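Local coordinates for protein methyl-accepting chemotaxis sensory transducer (Anaeromyxobacter dehalogenans, PDB 4K08) that probably senses small molecules in the periplasm through a PAS-like Cache domain and relays the signal to the chemotaxis machinery, at residues D53-F58 with P113-T118; W59-E64 with Q79-Y84. All coordinates share one frame; numbering follows the deposited sequence.

Contact 1 (D53-F58 with P113-T118); sequences DGSEYF and PKPGST. With ACT (acetate ion), chain C.
The loop 53-58 passes the type II beta turn that runs from Lys-114 to Ser-117, the backbones coming nearest at Ser-55 and Pro-115, whose CA atoms stand 7.2 Å apart; the turn is closed by Ser-117 N bonding to Lys-114 O. Pro-115 does most of the touching. As the second residue of the turn it has the fixed phi that this place favours. Pro-115 CG lies 3.8 Å from Ser-55 O and is also in van der Waals contact with Tyr-57 CE2, meeting the aromatic ring obliquely. Gly-116 follows with a positive phi, where any side chain would collide with the carbonyl O of the residue before. Tyr-57 suits its place because it is both flat and polar-ended. Its CG sits between the backbone N and the carbonyl carbon (chi1 66°), a torsion that sends the ring across toward the turn. Tyr-57 OH donates a short hydrogen bond, 2.5 Å, to acetate O, an atom at the ring edge and near its plane. A water sits 3.2 Å from Pro-113 O and weakly approaches Tyr-57 OH, but has more acceptors around it than protons. Tyr-110, His-70 and Lys-123 supply further bonds to the acetate, probably a guest from the crystallisation liquor. A small anion held by such a polar set is consistent with the ligand pocket of a PAS-like Cache sensor domain.

Contact 2 (W59-E64 with Q79-Y84); sequences WVNDLE and QDLSGY
Asn-61, on the strand 59-62 of the antiparallel sheet of this PAS-like Cache domain, meets Leu-81 at the start of a type II beta turn running to Tyr-84. This is the tightly packed part of the contact: Leu-81 CD1 rests 3.8 Å from Asn-61 CB, and both residues are buried, with Met-67 and Phe-93 touching each of them. Leucine suits the place because its branched end reaches the strand from a backbone that stays in the loop. Asn-61 turns its apolar CB to the leucine and uses its amide within its own segment. A chi1 of 65° sets the amide of Asn-61 over its own backbone, where Asn-61 OD1 accepts from Trp-59 NE1 at 3.0 Å, in the plane of the indole and of the amide carbonyl, while Asn-61 ND2 donates to Asp-62 O at 2.9 Å. A leucine here would probably leave the buried Trp-59 N-H without its acceptor and the indole less firmly fixed in its rotation.

The other end is looser and wetter. Glu-64, extended beyond CG, and Asp-80 cross at about a right angle, and Glu-64 OE2 and Asp-80 OD2, like charges, come within 3.9 Å of each other. A water donates to both, and Glu-64 OE1 has a salt bridge to Arg-66, which probably eases the repulsion. Two Asx turns shape the backbones: Asp-62 OD1 takes the N-H of Glu-64, and Asp-80 OD1 that of Ser-82. In the latter, Ser-82 OG adds a second grip, bonding to Asp-80 OD1 at 2.7 Å. Ser-82 OG and N thus approach Asp-80 OD1 from one face of the carboxylate, OG on its syn side.

From the N terminus, the chain runs through helices 5-30 and 36-49 into the loop 53-58, which continues without a break into strand 59-62; the first halves of the two contacts therefore adjoin in sequence. Contact 2 closes the shorter loop, with 14 residues between its segments, including strand 67-69. Contact 1 closes only after helix 92-103 and strand 105-113, so contact 2 is nested inside it. Their centres lie about 19 Å apart. Contact 1 ties the entry to strand 59-62 to the turn between strands 105-113 and 120-130, whereas contact 2 joins the far end of strand 59-62 to the loop leading to helix 92-103.

Contact 1 (D53-F58 with P113-T118)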
loop_
_atom_site.group_PDB
_atom_site.type_symbol
_atom_site.label_atom_id
_atom_site.label_comp_id
_atom_site.label_asym_id
_atom_site.label_seq_id
_atom_site.Cartn_x
_atom_site.Cartn_y
_atom_site.Cartn_z
ATOM N N ASP A 53 -3.048 -11.484 9.818
ATOM C CA ASP A 53 -2.469 -12.831 9.610
ATOM C C ASP A 53 -1.078 -12.826 10.188
ATOM O O ASP A 53 -0.142 -13.343 9.553
ATOM C CB ASP A 53 -2.400 -13.244 8.111
ATOM C CG ASP A 53 -3.796 -13.457 7.480
ATOM O OD1 ASP A 53 -4.794 -13.537 8.213
ATOM O OD2 ASP A 53 -3.936 -13.508 6.241
ATOM N N GLY A 54 -0.928 -12.202 11.357
ATOM C CA GLY A 54 0.373 -12.096 12.018
ATOM C C GLY A 54 1.118 -10.796 11.654
ATOM O O GLY A 54 0.944 -9.709 12.238
ATOM N N SER A 55 1.949 -10.857 10.636
ATOM C CA SER A 55 2.817 -9.722 10.408
ATOM C C SER A 55 2.582 -9.054 9.029
ATOM O O SER A 55 3.335 -8.164 8.638
ATOM C CB SER A 55 4.269 -10.205 10.564
ATOM O OG SER A 55 4.569 -11.008 9.413
ATOM N N GLU A 56 1.537 -9.449 8.303
ATOM C CA GLU A 56 1.258 -8.792 7.027
ATOM C C GLU A 56 0.845 -7.326 7.287
ATOM O O GLU A 56 0.144 -7.011 8.291
ATOM C CB GLU A 56 0.152 -9.487 6.215
ATOM C CG GLU A 56 0.264 -11.014 6.111
ATOM C CD GLU A 56 1.499 -11.535 5.345
ATOM O OE1 GLU A 56 2.299 -10.770 4.716
ATOM O OE2 GLU A 56 1.646 -12.769 5.379
ATOM N N TYR A 57 1.236 -6.427 6.386
ATOM C CA TYR A 57 1.089 -4.990 6.680
ATOM C C TYR A 57 0.651 -4.169 5.453
ATOM O O TYR A 57 0.670 -4.673 4.296
ATOM C CB TYR A 57 2.422 -4.465 7.207
ATOM C CG TYR A 57 3.494 -4.525 6.112
ATOM C CD1 TYR A 57 3.655 -3.474 5.200
ATOM C CD2 TYR A 57 4.336 -5.648 6.010
ATOM C CE1 TYR A 57 4.639 -3.553 4.159
ATOM C CE2 TYR A 57 5.324 -5.734 5.009
ATOM C CZ TYR A 57 5.465 -4.688 4.089
ATOM O OH TYR A 57 6.441 -4.820 3.132
ATOM N N PHE A 58 0.302 -2.897 5.700
ATOM C CA PHE A 58 -0.142 -1.966 4.651
ATOM C C PHE A 58 0.926 -0.884 4.502
ATOM O O PHE A 58 1.557 -0.569 5.485
ATOM C CB PHE A 58 -1.472 -1.271 5.049
ATOM C CG PHE A 58 -2.621 -2.235 5.282
ATOM C CD1 PHE A 58 -3.335 -2.769 4.208
ATOM C CD2 PHE A 58 -2.964 -2.640 6.577
ATOM C CE1 PHE A 58 -4.372 -3.685 4.429
ATOM C CE2 PHE A 58 -3.991 -3.521 6.804
ATOM C CZ PHE A 58 -4.702 -4.057 5.726
ATOM N N PRO A 113 11.555 -7.553 0.849
ATOM C CA PRO A 113 11.825 -8.393 2.031
ATOM C C PRO A 113 10.599 -8.636 2.917
ATOM O O PRO A 113 9.624 -7.870 2.955
ATOM C CB PRO A 113 12.874 -7.608 2.827
ATOM C CG PRO A 113 12.919 -6.215 2.229
ATOM C CD PRO A 113 12.243 -6.247 0.877
ATOM N N LYS A 114 10.683 -9.736 3.648
ATOM C CA LYS A 114 9.751 -10.021 4.729
ATOM C C LYS A 114 10.084 -9.050 5.893
ATOM O O LYS A 114 11.239 -8.642 6.049
ATOM C CB LYS A 114 9.886 -11.494 5.158
ATOM C CG LYS A 114 9.163 -12.443 4.179
ATOM C CD LYS A 114 9.180 -13.908 4.632
ATOM C CE LYS A 114 8.307 -14.770 3.709
ATOM N NZ LYS A 114 8.442 -16.277 3.963
ATOM N N PRO A 115 9.073 -8.673 6.699
ATOM C CA PRO A 115 9.346 -7.847 7.897
ATOM C C PRO A 115 10.471 -8.452 8.736
ATOM O O PRO A 115 10.464 -9.671 8.942
ATOM C CB PRO A 115 8.031 -7.915 8.684
ATOM C CG PRO A 115 6.954 -8.083 7.609
ATOM C CD PRO A 115 7.662 -9.062 6.597
ATOM N N GLY A 116 11.441 -7.633 9.138
ATOM C CA GLY A 116 12.505 -8.090 10.018
ATOM C C GLY A 116 13.708 -8.659 9.284
ATOM O O GLY A 116 14.639 -9.192 9.907
ATOM N N SER A 117 13.705 -8.585 7.960
ATOM C CA SER A 117 14.864 -9.103 7.222
ATOM C C SER A 117 15.127 -8.234 5.995
ATOM O O SER A 117 14.390 -7.273 5.735
ATOM C CB SER A 117 14.681 -10.598 6.895
ATOM O OG SER A 117 13.741 -10.735 5.862
ATOM N N THR A 118 16.184 -8.538 5.255
ATOM C CA THR A 118 16.600 -7.625 4.203
ATOM C C THR A 118 16.633 -8.240 2.807
ATOM O O THR A 118 16.666 -7.490 1.839
ATOM C CB THR A 118 17.979 -6.992 4.504
ATOM O OG1 THR A 118 18.998 -7.998 4.457
ATOM C CG2 THR A 118 17.991 -6.301 5.903
HETATM C C ACT C . 6.002 -3.259 0.053
HETATM O O ACT C . 6.333 -3.131 1.291
HETATM O OXT ACT C . 5.659 -4.396 -0.361
HETATM C CH3 ACT C . 5.990 -2.101 -0.954
HETATM O O HOH W 1 9.160 -5.512 5.034
#

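Contact 2 (W59-E64 with Q79-Y84)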
loop_
_atom_site.group_PDB
_atom_site.type_symbol
_atom_site.label_atom_id
_atom_site.label_comp_id
_atom_site.label_asym_id
_atom_site.label_seq_id
_atom_site.Cartn_x
_atom_site.Cartn_y
_atom_site.Cartn_z
ATOM N N TRP A 59 1.071 -0.257 3.328
ATOM C CA TRP A 59 1.872 0.954 3.225
ATOM C C TRP A 59 1.078 1.950 2.389
ATOM O O TRP A 59 0.122 1.594 1.716
ATOM C CB TRP A 59 3.241 0.701 2.510
ATOM C CG TRP A 59 3.040 0.480 0.999
ATOM C CD1 TRP A 59 3.027 1.454 -0.011
ATOM C CD2 TRP A 59 2.768 -0.769 0.340
ATOM N NE1 TRP A 59 2.805 0.859 -1.240
ATOM C CE2 TRP A 59 2.591 -0.481 -1.062
ATOM C CE3 TRP A 59 2.642 -2.093 0.779
ATOM C CZ2 TRP A 59 2.321 -1.477 -2.009
ATOM C CZ3 TRP A 59 2.374 -3.115 -0.197
ATOM C CH2 TRP A 59 2.216 -2.789 -1.564
ATOM N N VAL A 60 1.494 3.208 2.425
ATOM C CA VAL A 60 0.873 4.226 1.628
ATOM C C VAL A 60 1.970 4.978 0.886
ATOM O O VAL A 60 2.956 5.414 1.492
ATOM C CB VAL A 60 0.085 5.240 2.502
ATOM C CG1 VAL A 60 -0.500 6.362 1.571
ATOM C CG2 VAL A 60 -1.014 4.524 3.334
ATOM N N ASN A 61 1.813 5.131 -0.424
ATOM C CA ASN A 61 2.655 6.078 -1.143
ATOM C C ASN A 61 1.790 7.019 -1.978
ATOM O O ASN A 61 0.612 6.752 -2.141
ATOM C CB ASN A 61 3.738 5.377 -1.997
ATOM C CG ASN A 61 3.159 4.528 -3.132
ATOM O OD1 ASN A 61 2.931 3.320 -2.973
ATOM N ND2 ASN A 61 2.942 5.155 -4.290
ATOM N N ASP A 62 2.372 8.108 -2.486
ATOM C CA ASP A 62 1.587 9.038 -3.331
ATOM C C ASP A 62 1.971 8.870 -4.790
ATOM O O ASP A 62 2.683 7.903 -5.155
ATOM C CB ASP A 62 1.702 10.530 -2.914
ATOM C CG ASP A 62 3.113 11.121 -3.105
ATOM O OD1 ASP A 62 3.951 10.618 -3.916
ATOM O OD2 ASP A 62 3.395 12.122 -2.399
ATOM N N LEU A 63 1.499 9.794 -5.628
ATOM C CA LEU A 63 1.579 9.587 -7.073
ATOM C C LEU A 63 2.885 10.045 -7.710
ATOM O O LEU A 63 3.135 9.746 -8.872
ATOM C CB LEU A 63 0.363 10.250 -7.765
ATOM C CG LEU A 63 -0.980 9.650 -7.291
ATOM C CD1 LEU A 63 -2.138 10.403 -7.931
ATOM C CD2 LEU A 63 -1.081 8.150 -7.573
ATOM N N GLU A 64 3.734 10.738 -6.953
ATOM C CA GLU A 64 5.024 11.185 -7.473
ATOM C C GLU A 64 5.850 10.069 -8.181
ATOM O O GLU A 64 6.323 10.302 -9.285
ATOM C CB GLU A 64 5.842 11.906 -6.381
ATOM C CG GLU A 64 7.104 12.627 -6.908
ATOM C CD GLU A 64 7.832 13.432 -5.829
ATOM O OE1 GLU A 64 7.230 13.712 -4.751
ATOM O OE2 GLU A 64 9.017 13.767 -6.047
ATOM N N GLN A 79 10.635 9.631 1.200
ATOM C CA GLN A 79 11.624 9.450 0.107
ATOM C C GLN A 79 10.965 9.366 -1.294
ATOM O O GLN A 79 9.907 8.745 -1.485
ATOM C CB GLN A 79 12.509 8.217 0.346
ATOM C CG GLN A 79 13.355 8.279 1.644
ATOM C CD GLN A 79 14.402 9.410 1.623
ATOM O OE1 GLN A 79 14.933 9.758 0.558
ATOM N NE2 GLN A 79 14.697 9.990 2.801
ATOM N N ASP A 80 11.600 10.015 -2.274
ATOM C CA ASP A 80 11.205 9.863 -3.664
ATOM C C ASP A 80 11.387 8.383 -4.098
ATOM O O ASP A 80 12.486 7.829 -3.957
ATOM C CB ASP A 80 12.098 10.786 -4.506
ATOM C CG ASP A 80 11.728 10.810 -6.007
ATOM O OD1 ASP A 80 10.886 10.026 -6.462
ATOM O OD2 ASP A 80 12.283 11.692 -6.732
ATOM N N LEU A 81 10.341 7.771 -4.639
ATOM C CA LEU A 81 10.406 6.367 -5.011
ATOM C C LEU A 81 10.504 6.213 -6.530
ATOM O O LEU A 81 10.520 5.090 -7.019
ATOM C CB LEU A 81 9.166 5.598 -4.510
ATOM C CG LEU A 81 8.929 5.688 -2.978
ATOM C CD1 LEU A 81 7.530 5.112 -2.559
ATOM C CD2 LEU A 81 10.048 5.006 -2.193
ATOM N N SER A 82 10.514 7.321 -7.286
ATOM C CA SER A 82 10.557 7.142 -8.725
ATOM C C SER A 82 11.946 6.527 -8.980
ATOM O O SER A 82 12.902 6.710 -8.252
ATOM C CB SER A 82 10.341 8.456 -9.505
ATOM O OG SER A 82 11.223 9.437 -9.047
ATOM N N GLY A 83 12.112 5.716 -9.923
ATOM C CA GLY A 83 13.444 5.090 -9.871
ATOM C C GLY A 83 13.855 4.092 -8.725
ATOM O O GLY A 83 14.966 3.549 -8.772
ATOM N N TYR A 84 13.033 3.884 -7.691
ATOM C CA TYR A 84 13.287 2.786 -6.730
ATOM C C TYR A 84 13.127 1.465 -7.508
ATOM O O TYR A 84 12.077 1.236 -8.111
ATOM C CB TYR A 84 12.293 2.813 -5.550
ATOM C CG TYR A 84 12.548 1.690 -4.543
ATOM C CD1 TYR A 84 12.405 0.347 -4.924
ATOM C CD2 TYR A 84 13.001 1.968 -3.263
ATOM C CE1 TYR A 84 12.665 -0.719 -4.021
ATOM C CE2 TYR A 84 13.241 0.932 -2.344
ATOM C CZ TYR A 84 13.096 -0.423 -2.761
ATOM O OH TYR A 84 13.305 -1.453 -1.894
HETATM O O HOH W 2 10.179 12.824 -8.374
#